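Local atomic coordinates of glutathione S-transferase 1 (Ascaris suum, PDB entry 4Q5F), a protein that catalyses the conjugation of reduced glutathione to a wide range of hydrophobic electrophiles and can also act as a glutathione peroxidase. Residues B[99-104]-B[165-170]. Numbering follows the deposited sequence.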
loop_
_atom_site.group_PDB
_atom_site.type_symbol
_atom_site.label_atom_id
_atom_site.label_comp_id
_atom_site.label_asym_id
_atom_site.label_seq_id
_atom_site.Cartn_x
_atom_site.Cartn_y
_atom_site.Cartn_z
ATOM N N GLN B 99 -4.392 -12.596 0.318
ATOM C CA GLN B 99 -4.582 -12.596 -1.128
ATOM C C GLN B 99 -5.385 -11.371 -1.556
ATOM O O GLN B 99 -5.147 -10.809 -2.626
ATOM C CB GLN B 99 -5.288 -13.874 -1.586
ATOM C CG GLN B 99 -4.455 -15.141 -1.431
ATOM C CD GLN B 99 -3.207 -15.141 -2.296
ATOM O OE1 GLN B 99 -3.141 -14.459 -3.319
ATOM N NE2 GLN B 99 -2.207 -15.909 -1.883
ATOM N N VAL B 100 -6.335 -10.960 -0.719
ATOM C CA VAL B 100 -7.095 -9.740 -0.967
ATOM C C VAL B 100 -6.144 -8.545 -0.920
ATOM O O VAL B 100 -6.167 -7.695 -1.806
ATOM C CB VAL B 100 -8.242 -9.555 0.063
ATOM C CG1 VAL B 100 -8.910 -8.171 -0.081
ATOM C CG2 VAL B 100 -9.262 -10.687 -0.073
ATOM N N ASP B 101 -5.306 -8.491 0.110
ATOM C CA ASP B 101 -4.308 -7.434 0.226
ATOM C C ASP B 101 -3.388 -7.435 -0.987
ATOM O O ASP B 101 -3.008 -6.380 -1.496
ATOM C CB ASP B 101 -3.466 -7.619 1.490
ATOM C CG ASP B 101 -4.239 -7.337 2.760
ATOM O OD1 ASP B 101 -5.378 -6.828 2.673
ATOM O OD2 ASP B 101 -3.697 -7.614 3.850
ATOM N N SER B 102 -3.037 -8.633 -1.446
ATOM C CA SER B 102 -2.067 -8.793 -2.518
ATOM C C SER B 102 -2.570 -8.188 -3.823
ATOM O O SER B 102 -1.865 -7.414 -4.467
ATOM C CB SER B 102 -1.742 -10.273 -2.722
ATOM O OG SER B 102 -0.639 -10.436 -3.598
ATOM N N ILE B 103 -3.792 -8.532 -4.213
ATOM C CA ILE B 103 -4.322 -8.058 -5.485
ATOM C C ILE B 103 -4.559 -6.548 -5.465
ATOM O O ILE B 103 -4.416 -5.882 -6.488
ATOM C CB ILE B 103 -5.626 -8.795 -5.882
ATOM C CG1 ILE B 103 -6.092 -8.366 -7.280
ATOM C CG2 ILE B 103 -6.724 -8.549 -4.859
ATOM C CD1 ILE B 103 -5.109 -8.687 -8.395
ATOM N N PHE B 104 -4.915 -6.007 -4.304
ATOM C CA PHE B 104 -5.149 -4.572 -4.203
ATOM C C PHE B 104 -3.838 -3.793 -4.267
ATOM O O PHE B 104 -3.796 -2.691 -4.813
ATOM C CB PHE B 104 -5.910 -4.207 -2.928
ATOM C CG PHE B 104 -6.280 -2.753 -2.855
ATOM C CD1 PHE B 104 -7.321 -2.256 -3.620
ATOM C CD2 PHE B 104 -5.580 -1.882 -2.038
ATOM C CE1 PHE B 104 -7.663 -0.917 -3.567
ATOM C CE2 PHE B 104 -5.918 -0.541 -1.980
ATOM C CZ PHE B 104 -6.960 -0.059 -2.745
ATOM N N VAL B 165 -17.993 -11.223 -2.590
ATOM C CA VAL B 165 -17.332 -9.936 -2.770
ATOM C C VAL B 165 -16.461 -9.557 -1.568
ATOM O O VAL B 165 -16.793 -9.877 -0.426
ATOM C CB VAL B 165 -18.378 -8.817 -3.035
ATOM C CG1 VAL B 165 -19.077 -8.389 -1.741
ATOM C CG2 VAL B 165 -17.734 -7.625 -3.720
ATOM N N THR B 166 -15.346 -8.885 -1.843
ATOM C CA THR B 166 -14.475 -8.348 -0.800
ATOM C C THR B 166 -14.270 -6.850 -1.025
ATOM O O THR B 166 -14.696 -6.307 -2.043
ATOM C CB THR B 166 -13.101 -9.048 -0.779
ATOM O OG1 THR B 166 -12.404 -8.787 -2.005
ATOM C CG2 THR B 166 -13.264 -10.552 -0.593
ATOM N N TRP B 167 -13.616 -6.186 -0.078
ATOM C CA TRP B 167 -13.428 -4.741 -0.169
ATOM C C TRP B 167 -12.521 -4.363 -1.336
ATOM O O TRP B 167 -12.668 -3.289 -1.916
ATOM C CB TRP B 167 -12.870 -4.174 1.141
ATOM C CG TRP B 167 -11.515 -4.698 1.525
ATOM C CD1 TRP B 167 -11.246 -5.736 2.370
ATOM C CD2 TRP B 167 -10.242 -4.199 1.092
ATOM N NE1 TRP B 167 -9.890 -5.915 2.488
ATOM C CE2 TRP B 167 -9.251 -4.983 1.713
ATOM C CE3 TRP B 167 -9.848 -3.165 0.238
ATOM C CZ2 TRP B 167 -7.890 -4.769 1.505
ATOM C CZ3 TRP B 167 -8.495 -2.954 0.035
ATOM C CH2 TRP B 167 -7.533 -3.751 0.666
ATOM N N ALA B 168 -11.591 -5.246 -1.681
ATOM C CA ALA B 168 -10.705 -5.006 -2.814
ATOM C C ALA B 168 -11.510 -4.971 -4.106
ATOM O O ALA B 168 -11.241 -4.161 -4.992
ATOM C CB ALA B 168 -9.628 -6.076 -2.887
ATOM N N ASP B 169 -12.502 -5.851 -4.204
ATOM C CA ASP B 169 -13.369 -5.891 -5.376
ATOM C C ASP B 169 -14.113 -4.573 -5.551
ATOM O O ASP B 169 -14.194 -4.036 -6.656
ATOM C CB ASP B 169 -14.377 -7.036 -5.256
ATOM C CG ASP B 169 -13.714 -8.401 -5.232
ATOM O OD1 ASP B 169 -12.864 -8.669 -6.108
ATOM O OD2 ASP B 169 -14.045 -9.207 -4.335
ATOM N N LEU B 170 -14.654 -4.055 -4.452
ATOM C CA LEU B 170 -15.451 -2.835 -4.488
ATOM C C LEU B 170 -14.637 -1.625 -4.945
ATOM O O LEU B 170 -15.091 -0.836 -5.774
ATOM C CB LEU B 170 -16.050 -2.558 -3.107
ATOM C CG LEU B 170 -16.961 -3.649 -2.534
ATOM C CD1 LEU B 170 -17.370 -3.307 -1.110
ATOM C CD2 LEU B 170 -18.188 -3.847 -3.410
HETATM O O HOH W 1 -8.096 -8.196 3.414
#
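W167, the first residue of helix 167-182, lays its indole against V100, D101 and F104 of helix 94-114, and its face, rim and N-H each find a different kind of partner. Over one face sits V100 CG1, 3.9 Å from the centroid of the five-membered ring, a CH-pi contact displaced toward the rim. With chi1 at 172°, V100 turns this methyl away from its own backbone N and in between the indole and A168, where CG1 meets A168 CB at 3.6 Å. At the far end of the indole the geometry becomes T-shaped: the edge of the six-membered ring points at the face of F104, with planes 64° apart and W167 CZ3 3.6 Å from F104 CG. At the indole edge, near the ring plane, D101 OD1 lies 3.5 Å from W167 CZ2. A single water bridges the two helices there, accepting from W167 NE1 at 3.0 Å and probably donating to D101 OD1 at 3.1 Å.

Further out, D101 OD1 forms a salt bridge with R81 of its own chain, and OD2 forms one with R81 of the second subunit, tying the carboxylate to the dimer interface. Just before W167, T166 is the N-cap of helix 167-182, and its backbone N donates to the anti lone pair of D169 OD2 at 2.8 Å. This bond, one half of the N-capping box (S/T-X-X-D) known from GST C-terminal domains, probably helps to fix the helix start from which W167 and A168 reach helix 94-114; D169 OD1 is hydrogen-bonded to Y196. F104 also packs on A77, beside the glutathione-contacting S76.

No direct hydrogen bond joins the two segments: cohesion comes from buried apolar and aromatic packing, while the indole N-H is satisfied by a water lying between it and a carboxylate that is probably kept ionised by two arginines.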